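PDB 5D2E: MlnE, which is a polyketide synthase of macrolactin assembly whose N-terminal B-type ketoreductase, the part described here, binds NADP and probably reduces beta-keto groups of the growing chain. Local coordinates for residues Gly274-Thr279 with Leu400-Met405; Ala319-Asn322 with Glu326-Tyr329; Asp333-Lys338 with Val380-Val385. One frame throughout, in Å; residues are numbered along the deposited sequence.

Contact 1: Gly274-Thr279 with Leu400-Met405; sequences GVYLIT and LDFFVM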
loop_
_atom_site.group_PDB
_atom_site.type_symbol
_atom_site.label_atom_id
_atom_site.label_comp_id
_atom_site.label_asym_id
_atom_site.label_seq_id
_atom_site.Cartn_x
_atom_site.Cartn_y
_atom_site.Cartn_z
ATOM N N GLY A 274 8.436 -7.729 -28.523
ATOM C CA GLY A 274 8.331 -6.846 -27.341
ATOM C C GLY A 274 9.414 -7.217 -26.294
ATOM O O GLY A 274 9.825 -8.386 -26.222
ATOM N N VAL A 275 9.921 -6.220 -25.565
ATOM C CA VAL A 275 10.906 -6.400 -24.530
ATOM C C VAL A 275 10.238 -6.130 -23.184
ATOM O O VAL A 275 9.666 -5.035 -23.002
ATOM C CB VAL A 275 12.051 -5.424 -24.715
ATOM C CG1 VAL A 275 13.150 -5.708 -23.750
ATOM C CG2 VAL A 275 12.573 -5.463 -26.154
ATOM N N TYR A 276 10.255 -7.147 -22.293
ATOM C CA TYR A 276 9.578 -7.125 -20.980
ATOM C C TYR A 276 10.484 -7.422 -19.796
ATOM O O TYR A 276 11.336 -8.296 -19.849
ATOM C CB TYR A 276 8.359 -8.047 -20.998
ATOM C CG TYR A 276 7.480 -7.693 -22.216
ATOM C CD1 TYR A 276 6.579 -6.645 -22.173
ATOM C CD2 TYR A 276 7.611 -8.391 -23.424
ATOM C CE1 TYR A 276 5.828 -6.328 -23.274
ATOM C CE2 TYR A 276 6.853 -8.082 -24.528
ATOM C CZ TYR A 276 5.983 -7.034 -24.464
ATOM O OH TYR A 276 5.239 -6.700 -25.585
ATOM N N LEU A 277 10.352 -6.626 -18.743
ATOM C CA LEU A 277 11.123 -6.797 -17.501
ATOM C C LEU A 277 10.210 -7.339 -16.452
ATOM O O LEU A 277 9.153 -6.794 -16.225
ATOM C CB LEU A 277 11.658 -5.470 -17.032
ATOM C CG LEU A 277 12.295 -5.344 -15.634
ATOM C CD1 LEU A 277 13.486 -6.291 -15.546
ATOM C CD2 LEU A 277 12.733 -3.911 -15.407
ATOM N N ILE A 278 10.628 -8.411 -15.794
ATOM C CA ILE A 278 9.920 -8.930 -14.665
ATOM C C ILE A 278 10.856 -8.899 -13.504
ATOM O O ILE A 278 11.851 -9.657 -13.445
ATOM C CB ILE A 278 9.459 -10.344 -14.906
ATOM C CG1 ILE A 278 8.695 -10.405 -16.225
ATOM C CG2 ILE A 278 8.556 -10.834 -13.802
ATOM C CD1 ILE A 278 8.108 -11.770 -16.558
ATOM N N THR A 279 10.532 -8.041 -12.553
ATOM C CA THR A 279 11.289 -7.995 -11.316
ATOM C C THR A 279 10.795 -9.116 -10.413
ATOM O O THR A 279 9.603 -9.535 -10.478
ATOM C CB THR A 279 11.143 -6.639 -10.565
ATOM O OG1 THR A 279 9.826 -6.508 -10.055
ATOM C CG2 THR A 279 11.577 -5.471 -11.435
ATOM N N LEU A 400 6.430 2.359 -22.626
ATOM C CA LEU A 400 5.854 1.197 -21.970
ATOM C C LEU A 400 4.418 1.061 -22.424
ATOM O O LEU A 400 3.632 2.008 -22.405
ATOM C CB LEU A 400 5.904 1.311 -20.426
ATOM C CG LEU A 400 7.258 1.544 -19.781
ATOM C CD1 LEU A 400 7.167 1.621 -18.242
ATOM C CD2 LEU A 400 8.256 0.448 -20.158
ATOM N N ASP A 401 4.050 -0.141 -22.760
ATOM C CA ASP A 401 2.665 -0.507 -22.942
ATOM C C ASP A 401 1.984 -0.784 -21.614
ATOM O O ASP A 401 0.755 -0.693 -21.519
ATOM C CB ASP A 401 2.562 -1.742 -23.834
ATOM C CG ASP A 401 2.969 -1.420 -25.297
ATOM O OD1 ASP A 401 2.489 -0.394 -25.784
ATOM O OD2 ASP A 401 3.795 -2.108 -25.941
ATOM N N PHE A 402 2.765 -1.230 -20.619
ATOM C CA PHE A 402 2.195 -1.547 -19.296
ATOM C C PHE A 402 3.245 -1.476 -18.203
ATOM O O PHE A 402 4.497 -1.583 -18.455
ATOM C CB PHE A 402 1.412 -2.882 -19.254
ATOM C CG PHE A 402 2.249 -4.079 -19.585
ATOM C CD1 PHE A 402 3.105 -4.612 -18.631
ATOM C CD2 PHE A 402 2.268 -4.594 -20.880
ATOM C CE1 PHE A 402 3.896 -5.690 -18.894
ATOM C CE2 PHE A 402 3.086 -5.690 -21.170
ATOM C CZ PHE A 402 3.913 -6.222 -20.183
ATOM N N PHE A 403 2.751 -1.103 -17.025
ATOM C CA PHE A 403 3.556 -1.042 -15.775
ATOM C C PHE A 403 2.605 -1.621 -14.752
ATOM O O PHE A 403 1.617 -0.965 -14.385
ATOM C CB PHE A 403 3.934 0.426 -15.466
ATOM C CG PHE A 403 4.871 0.612 -14.280
ATOM C CD1 PHE A 403 4.393 0.555 -12.995
ATOM C CD2 PHE A 403 6.207 0.916 -14.459
ATOM C CE1 PHE A 403 5.238 0.762 -11.917
ATOM C CE2 PHE A 403 7.057 1.153 -13.386
ATOM C CZ PHE A 403 6.571 1.092 -12.111
ATOM N N VAL A 404 2.851 -2.867 -14.346
ATOM C CA VAL A 404 1.934 -3.613 -13.507
ATOM C C VAL A 404 2.617 -3.988 -12.207
ATOM O O VAL A 404 3.690 -4.556 -12.222
ATOM C CB VAL A 404 1.370 -4.891 -14.167
ATOM C CG1 VAL A 404 0.396 -5.599 -13.228
ATOM C CG2 VAL A 404 0.673 -4.565 -15.509
ATOM N N MET A 405 2.019 -3.569 -11.104
ATOM C CA MET A 405 2.506 -3.851 -9.776
ATOM C C MET A 405 1.734 -5.045 -9.157
ATOM O O MET A 405 0.494 -5.081 -9.091
ATOM C CB MET A 405 2.386 -2.587 -8.950
ATOM C CG MET A 405 3.341 -1.491 -9.446
ATOM S SD MET A 405 2.850 0.124 -8.802
ATOM C CE MET A 405 1.542 0.385 -9.973
HETATM O O HOH W 1 3.605 -4.734 -25.230
#
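The phenol ring of Tyr276 meets the phenyl ring of Phe402 side by side, along a single side of each. CD1 of Tyr276 comes 3.4 Å from CZ of Phe402, and CE1 of Tyr276 lies 3.5 Å from CE2 of Phe402. The two planes are almost parallel, only 2° apart, yet the rings do not stack: their centroids are 5.5 Å apart, and neither ring sits over the face of the other. Phe402 is steered into this place by its first torsion (chi1 61°), which holds CG between the backbone N and the carbonyl carbon and brings CE2 and CZ toward Tyr276. The two side chains run at about a right angle to each other, and two neighbouring carbons of each ring make the contact. Aromatic residues suit the site because large rings can bridge strands whose nearest CA atoms, those of Tyr276 and Leu400, are 9.2 Å apart.

Polar chemistry lies at the far end of the tyrosine. Water 1, in the plane of the phenol ring, is 2.6 Å from Tyr276 OH and donates to Asp401 OD2 at 2.7 Å, tying the loop before strand 402-408 to strand 275-279. The same hydroxyl is hydrogen-bonded to the backbone N of Lys271, which gives this buried oxygen a second partner.

Strand 356-359 pairs with both strands and lies between them, so the rings reach across it on one face of the parallel sheet. The chain just before strand 275-279 covers this face through Phe268 and Val270, while the neighbouring Leu277 packs on helices 337-351 and 386-394. Such hydrophobic packing on a parallel sheet belongs to the Rossmann-type fold of the KR domain.

Contact 2: Ala319-Asn322 with Glu326-Tyr329; sequences ALEN and EALY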
loop_
_atom_site.group_PDB
_atom_site.type_symbol
_atom_site.label_atom_id
_atom_site.label_comp_id
_atom_site.label_asym_id
_atom_site.label_seq_id
_atom_site.Cartn_x
_atom_site.Cartn_y
_atom_site.Cartn_z
ATOM N N ALA A 319 14.120 -22.978 -20.216
ATOM C CA ALA A 319 12.728 -23.375 -20.381
ATOM C C ALA A 319 12.004 -22.263 -21.131
ATOM O O ALA A 319 11.127 -22.538 -21.908
ATOM C CB ALA A 319 12.040 -23.612 -19.058
ATOM N N LEU A 320 12.401 -21.021 -20.893
ATOM C CA LEU A 320 11.761 -19.892 -21.549
ATOM C C LEU A 320 12.198 -19.830 -23.005
ATOM O O LEU A 320 11.371 -19.552 -23.872
ATOM C CB LEU A 320 12.097 -18.566 -20.866
ATOM C CG LEU A 320 11.406 -18.404 -19.516
ATOM C CD1 LEU A 320 11.944 -17.173 -18.833
ATOM C CD2 LEU A 320 9.897 -18.296 -19.639
ATOM N N GLU A 321 13.481 -20.044 -23.264
ATOM C CA GLU A 321 13.974 -20.041 -24.643
ATOM C C GLU A 321 13.361 -21.214 -25.387
ATOM O O GLU A 321 13.077 -21.086 -26.579
ATOM C CB GLU A 321 15.495 -20.030 -24.720
ATOM C CG GLU A 321 16.049 -18.839 -24.027
ATOM C CD GLU A 321 17.364 -18.278 -24.570
ATOM O OE1 GLU A 321 18.284 -19.083 -24.801
ATOM O OE2 GLU A 321 17.503 -17.002 -24.679
ATOM N N ASN A 322 13.020 -22.307 -24.710
ATOM C CA ASN A 322 12.335 -23.348 -25.433
ATOM C C ASN A 322 10.966 -22.932 -25.861
ATOM O O ASN A 322 10.417 -23.570 -26.728
ATOM C CB ASN A 322 12.213 -24.669 -24.681
ATOM C CG ASN A 322 13.551 -25.330 -24.440
ATOM O OD1 ASN A 322 14.618 -24.929 -24.962
ATOM N ND2 ASN A 322 13.521 -26.276 -23.569
ATOM N N GLU A 326 13.582 -15.006 -26.055
ATOM C CA GLU A 326 14.949 -14.776 -25.702
ATOM C C GLU A 326 14.892 -14.288 -24.216
ATOM O O GLU A 326 14.033 -13.487 -23.882
ATOM C CB GLU A 326 15.453 -13.722 -26.633
ATOM C CG GLU A 326 16.893 -13.364 -26.470
ATOM C CD GLU A 326 17.348 -12.428 -27.605
ATOM O OE1 GLU A 326 16.692 -12.353 -28.664
ATOM O OE2 GLU A 326 18.379 -11.779 -27.432
ATOM N N ALA A 327 15.766 -14.759 -23.340
ATOM C CA ALA A 327 15.587 -14.486 -21.904
ATOM C C ALA A 327 16.906 -14.313 -21.220
ATOM O O ALA A 327 17.817 -15.134 -21.405
ATOM C CB ALA A 327 14.816 -15.651 -21.261
ATOM N N LEU A 328 17.048 -13.255 -20.432
ATOM C CA LEU A 328 18.218 -13.031 -19.652
ATOM C C LEU A 328 17.820 -13.000 -18.172
ATOM O O LEU A 328 16.650 -12.702 -17.830
ATOM C CB LEU A 328 18.840 -11.703 -19.998
ATOM C CG LEU A 328 19.235 -11.591 -21.466
ATOM C CD1 LEU A 328 19.878 -10.231 -21.623
ATOM C CD2 LEU A 328 20.215 -12.706 -21.793
ATOM N N TYR A 329 18.761 -13.383 -17.317
ATOM C CA TYR A 329 18.664 -13.143 -15.879
ATOM C C TYR A 329 19.702 -12.118 -15.536
ATOM O O TYR A 329 20.875 -12.351 -15.648
ATOM C CB TYR A 329 18.866 -14.387 -15.037
ATOM C CG TYR A 329 18.784 -14.104 -13.554
ATOM C CD1 TYR A 329 17.544 -13.838 -12.944
ATOM C CD2 TYR A 329 19.935 -14.056 -12.756
ATOM C CE1 TYR A 329 17.470 -13.521 -11.567
ATOM C CE2 TYR A 329 19.854 -13.748 -11.382
ATOM C CZ TYR A 329 18.612 -13.506 -10.785
ATOM O OH TYR A 329 18.481 -13.180 -9.441
#
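With chi1 at -59°, CG of Glu321 stands beside its backbone N, and a bend at chi2 (-149°) carries the carboxylate across to Ala327. OE2 of Glu321 accepts a hydrogen bond from Ala327 N at 3.1 Å, with an N-H...O angle of 154°. The donor comes in on the anti side of the carboxylate and 17° out of its plane. The backbone explains the bond: Glu326 and Leu328 pair with Val299, Leu301 and Leu303, in and just before strand 300-304, whereas the amide of Ala327 between them points away from that strand. A glutamate is long enough to supply the acceptor from a helix, and it can do so at the exposed margin of the fold.

Glu326 directs its own side chain away from the helix, extended, along the opposite face of the strand. Its OE2 remains 6.0 Å from OE2 of Glu321, so the like charges do not meet, although each may slightly raise the other's pKa.

Apolar packing completes the contact. CB of Leu320 lies 4.0 Å from CB of Ala327, and CD1 of Leu320 is 4.1 Å from the same methyl, CB of Ala327. The small alanine lets the helix settle close to the strand, while the bulkier leucine also packs against Tyr287, Ala290 and Ala294 of helix 284-296. Leu317, one turn earlier, touches Ala327 as well.

Strand 300-304, helix 311-321 and strand 326-329 thus form a right-handed beta-alpha-beta crossover, a building block of the NADP-binding Rossmann-type fold.

Contact 3: Asp333-Lys338 with Val380-Val385; sequences DISKEK and VIAPKV. With NAP (NADP nicotinamide-adenine-dinucleotide phosphate), chain B.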
loop_
_atom_site.group_PDB
_atom_site.type_symbol
_atom_site.label_atom_id
_atom_site.label_comp_id
_atom_site.label_asym_id
_atom_site.label_seq_id
_atom_site.Cartn_x
_atom_site.Cartn_y
_atom_site.Cartn_z
ATOM N N ASP A 333 19.457 -5.151 -7.353
ATOM C CA ASP A 333 18.636 -4.835 -6.198
ATOM C C ASP A 333 17.825 -3.587 -6.619
ATOM O O ASP A 333 18.326 -2.482 -6.636
ATOM C CB ASP A 333 19.492 -4.590 -4.975
ATOM C CG ASP A 333 18.687 -4.247 -3.775
ATOM O OD1 ASP A 333 17.491 -3.906 -3.960
ATOM O OD2 ASP A 333 19.257 -4.261 -2.657
ATOM N N ILE A 334 16.593 -3.789 -7.043
ATOM C CA ILE A 334 15.866 -2.674 -7.626
ATOM C C ILE A 334 15.408 -1.623 -6.614
ATOM O O ILE A 334 14.912 -0.602 -7.034
ATOM C CB ILE A 334 14.724 -3.079 -8.576
ATOM C CG1 ILE A 334 13.808 -4.113 -8.039
ATOM C CG2 ILE A 334 15.257 -3.673 -9.889
ATOM C CD1 ILE A 334 13.067 -3.707 -6.840
ATOM N N SER A 335 15.619 -1.841 -5.316
ATOM C CA SER A 335 15.455 -0.790 -4.284
ATOM C C SER A 335 16.573 0.236 -4.280
ATOM O O SER A 335 16.533 1.228 -3.532
ATOM C CB SER A 335 15.361 -1.441 -2.905
ATOM O OG SER A 335 16.648 -1.810 -2.430
ATOM N N LYS A 336 17.629 -0.025 -5.039
ATOM C CA LYS A 336 18.776 0.900 -5.123
ATOM C C LYS A 336 18.679 1.669 -6.430
ATOM O O LYS A 336 18.804 1.091 -7.497
ATOM C CB LYS A 336 20.117 0.148 -5.090
ATOM C CG LYS A 336 20.365 -0.851 -3.980
ATOM C CD LYS A 336 20.147 -0.285 -2.608
ATOM C CE LYS A 336 20.563 -1.294 -1.531
ATOM N NZ LYS A 336 19.841 -0.966 -0.259
ATOM N N GLU A 337 18.489 2.971 -6.318
ATOM C CA GLU A 337 18.159 3.821 -7.417
ATOM C C GLU A 337 19.143 3.623 -8.582
ATOM O O GLU A 337 18.720 3.453 -9.745
ATOM C CB GLU A 337 18.111 5.265 -6.962
ATOM C CG GLU A 337 17.711 6.214 -8.085
ATOM C CD GLU A 337 17.503 7.654 -7.641
ATOM O OE1 GLU A 337 17.741 7.942 -6.474
ATOM O OE2 GLU A 337 17.030 8.474 -8.470
ATOM N N LYS A 338 20.431 3.594 -8.275
ATOM C CA LYS A 338 21.446 3.486 -9.361
ATOM C C LYS A 338 21.508 2.143 -10.003
ATOM O O LYS A 338 21.875 2.035 -11.180
ATOM C CB LYS A 338 22.821 3.881 -8.870
ATOM C CG LYS A 338 22.907 5.381 -8.692
ATOM C CD LYS A 338 24.026 5.735 -7.747
ATOM C CE LYS A 338 24.386 7.206 -7.873
ATOM N NZ LYS A 338 25.540 7.433 -6.975
ATOM N N VAL A 380 11.437 -5.075 4.333
ATOM C CA VAL A 380 10.179 -5.455 3.679
ATOM C C VAL A 380 9.702 -4.390 2.705
ATOM O O VAL A 380 9.166 -4.723 1.646
ATOM C CB VAL A 380 9.121 -5.765 4.725
ATOM C CG1 VAL A 380 7.729 -5.807 4.146
ATOM C CG2 VAL A 380 9.472 -7.044 5.454
ATOM N N ILE A 381 9.840 -3.107 3.066
ATOM C CA ILE A 381 9.283 -2.070 2.212
ATOM C C ILE A 381 10.180 -1.725 1.009
ATOM O O ILE A 381 9.668 -1.149 0.027
ATOM C CB ILE A 381 8.923 -0.754 2.955
ATOM C CG1 ILE A 381 10.151 0.045 3.357
ATOM C CG2 ILE A 381 7.991 -1.067 4.122
ATOM C CD1 ILE A 381 9.790 1.423 3.936
ATOM N N ALA A 382 11.482 -2.027 1.092
ATOM C CA ALA A 382 12.426 -1.557 0.079
ATOM C C ALA A 382 11.979 -1.834 -1.353
ATOM O O ALA A 382 12.006 -0.924 -2.154
ATOM C CB ALA A 382 13.819 -2.193 0.307
ATOM N N PRO A 383 11.592 -3.086 -1.691
ATOM C CA PRO A 383 11.321 -3.287 -3.115
ATOM C C PRO A 383 10.032 -2.684 -3.662
ATOM O O PRO A 383 9.924 -2.404 -4.873
ATOM C CB PRO A 383 11.256 -4.803 -3.254
ATOM C CG PRO A 383 10.948 -5.316 -1.869
ATOM C CD PRO A 383 11.573 -4.347 -0.936
ATOM N N LYS A 384 9.042 -2.561 -2.788
ATOM C CA LYS A 384 7.691 -2.149 -3.151
ATOM C C LYS A 384 7.478 -0.626 -2.969
ATOM O O LYS A 384 6.632 -0.036 -3.595
ATOM C CB LYS A 384 6.687 -2.950 -2.320
ATOM C CG LYS A 384 6.511 -4.380 -2.810
ATOM C CD LYS A 384 5.732 -5.212 -1.895
ATOM C CE LYS A 384 5.600 -6.657 -2.394
ATOM N NZ LYS A 384 4.775 -6.753 -3.604
ATOM N N VAL A 385 8.213 0.001 -2.061
ATOM C CA VAL A 385 8.150 1.473 -1.922
ATOM C C VAL A 385 9.205 2.097 -2.809
ATOM O O VAL A 385 8.876 2.604 -3.873
ATOM C CB VAL A 385 8.187 1.918 -0.479
ATOM C CG1 VAL A 385 8.209 3.466 -0.394
ATOM C CG2 VAL A 385 7.008 1.327 0.250
HETATM P PA NAP B . 8.891 -14.978 -4.242
HETATM O O1A NAP B . 8.950 -16.350 -4.964
HETATM O O2A NAP B . 9.726 -14.657 -3.015
HETATM O O5B NAP B . 9.375 -13.959 -5.389
HETATM C C5B NAP B . 9.676 -12.615 -5.040
HETATM C C4B NAP B . 11.014 -12.366 -5.692
HETATM O O4B NAP B . 11.400 -11.008 -5.390
HETATM C C3B NAP B . 12.173 -13.258 -5.168
HETATM O O3B NAP B . 12.618 -14.155 -6.190
HETATM C C2B NAP B . 13.297 -12.263 -4.835
HETATM O O2B NAP B . 14.535 -12.718 -5.306
HETATM C C1B NAP B . 12.805 -10.962 -5.512
HETATM N N9A NAP B . 13.241 -9.738 -4.853
HETATM C C8A NAP B . 13.057 -9.369 -3.527
HETATM N N7A NAP B . 13.663 -8.160 -3.261
HETATM C C5A NAP B . 14.165 -7.719 -4.432
HETATM C C6A NAP B . 14.910 -6.558 -4.865
HETATM N N6A NAP B . 15.166 -5.583 -3.933
HETATM N N1A NAP B . 15.355 -6.507 -6.200
HETATM C C2A NAP B . 15.059 -7.500 -7.059
HETATM N N3A NAP B . 14.363 -8.619 -6.716
HETATM C C4A NAP B . 13.916 -8.780 -5.466
HETATM O O3 NAP B . 7.348 -14.578 -3.898
HETATM P PN NAP B . 6.046 -14.824 -4.837
HETATM O O1N NAP B . 5.077 -15.755 -4.131
HETATM O O2N NAP B . 6.577 -14.976 -6.238
HETATM O O5D NAP B . 5.267 -13.407 -4.872
HETATM C C5D NAP B . 5.753 -12.446 -5.853
HETATM C C4D NAP B . 5.065 -11.081 -5.709
HETATM O O4D NAP B . 3.650 -11.195 -5.672
HETATM C C3D NAP B . 5.481 -10.441 -4.379
HETATM O O3D NAP B . 5.765 -9.071 -4.601
HETATM C C2D NAP B . 4.297 -10.653 -3.453
HETATM O O2D NAP B . 4.221 -9.644 -2.407
HETATM C C1D NAP B . 3.081 -10.702 -4.423
HETATM N N1N NAP B . 2.003 -11.542 -3.843
HETATM C C2N NAP B . 2.109 -12.921 -3.804
HETATM C C3N NAP B . 1.127 -13.769 -3.260
HETATM C C7N NAP B . 1.271 -15.317 -3.248
HETATM O O7N NAP B . 0.418 -16.021 -2.701
HETATM N N7N NAP B . 2.288 -15.960 -3.838
HETATM C C4N NAP B . -0.002 -13.156 -2.698
HETATM C C5N NAP B . -0.089 -11.757 -2.698
HETATM C C6N NAP B . 0.909 -10.964 -3.294
HETATM P P2B NAP B . 15.985 -12.261 -4.682
HETATM O O1X NAP B . 16.024 -12.622 -3.204
HETATM O O2X NAP B . 17.043 -13.007 -5.557
HETATM O O3X NAP B . 16.046 -10.769 -4.863
#
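Ser335 and Ala382 face each other directly, each side chain starting toward the opposing segment, and their CB atoms come within 3.6 Å. CB of Ser335 is also 3.5 Å from the carbonyl oxygen of Ala382. Small residues on both sides let the turn and the 380-385 segment approach closely. The hydroxyl of Ser335, held between backbone N and carbonyl carbon, bonds to Asp333.

Asp333 carries the polar work. Its OD1 receives the backbone N of Ser335, making an Asx turn, and Ser335 OG at 2.7 Å. Both come from one face of the carboxylate plane, the amide on the anti side and the hydroxyl on the syn side. N6A of the NADP adenine is a third donor to Asp333 OD1, at 2.9 Å. Gripped this way, the carboxylate has little freedom to rotate, and it reads the exocyclic amine of the adenine. Ile334 N completes that recognition with a fairly straight bond (163°) to N1A at 3.1 Å.

Ile334 adds apolar contact. Its chi1 of 49° sets CG1 3.4 Å from N1A, and CD1 of Ile334 reaches CB of Pro383 at 4.2 Å. Pro383 CB sits over the margin of the same adenine face that Ile334 covers, near N6A and N7A, so apolar groups from both segments line the adenine pocket. Lys384, starting away from the 333-338 segment, bends at chi4 to bring NZ 2.7 Å from O3D of the nicotinamide ribose, with a weaker bond to O2D; Asn425 OD1 also binds NZ.

The turn leads into helix 337-351 after strand 326-329, while the other segment leaves helix 374-381 for helix 386-394; Lys384 packs on Ala424 and Met428 of helix 419-437, and Trp390 NE1 holds the carbonyl oxygen of Ser335.

All three contacts belong to one KR domain, but differ in setting. Contact 1 is a fully buried meeting of rings on a sheet face; contact 2 lies at the sheet's margin, where an exposed glutamate satisfies a strand amide beside a small apolar core; contact 3 is partly buried and built round the cofactor, and several of its polar atoms bind NADP. Contacts 1 and 2 reach the same sheet without touching, about 7 Å apart at the nearest atoms. Contact 1 and contact 3 do touch, through Thr279 CG2 and Ile334 CG1, 4.3 Å apart. Strand 326-329 of contact 2 leads, a few residues on, to the turn of contact 3, carrying the chain from sheet edge to adenine.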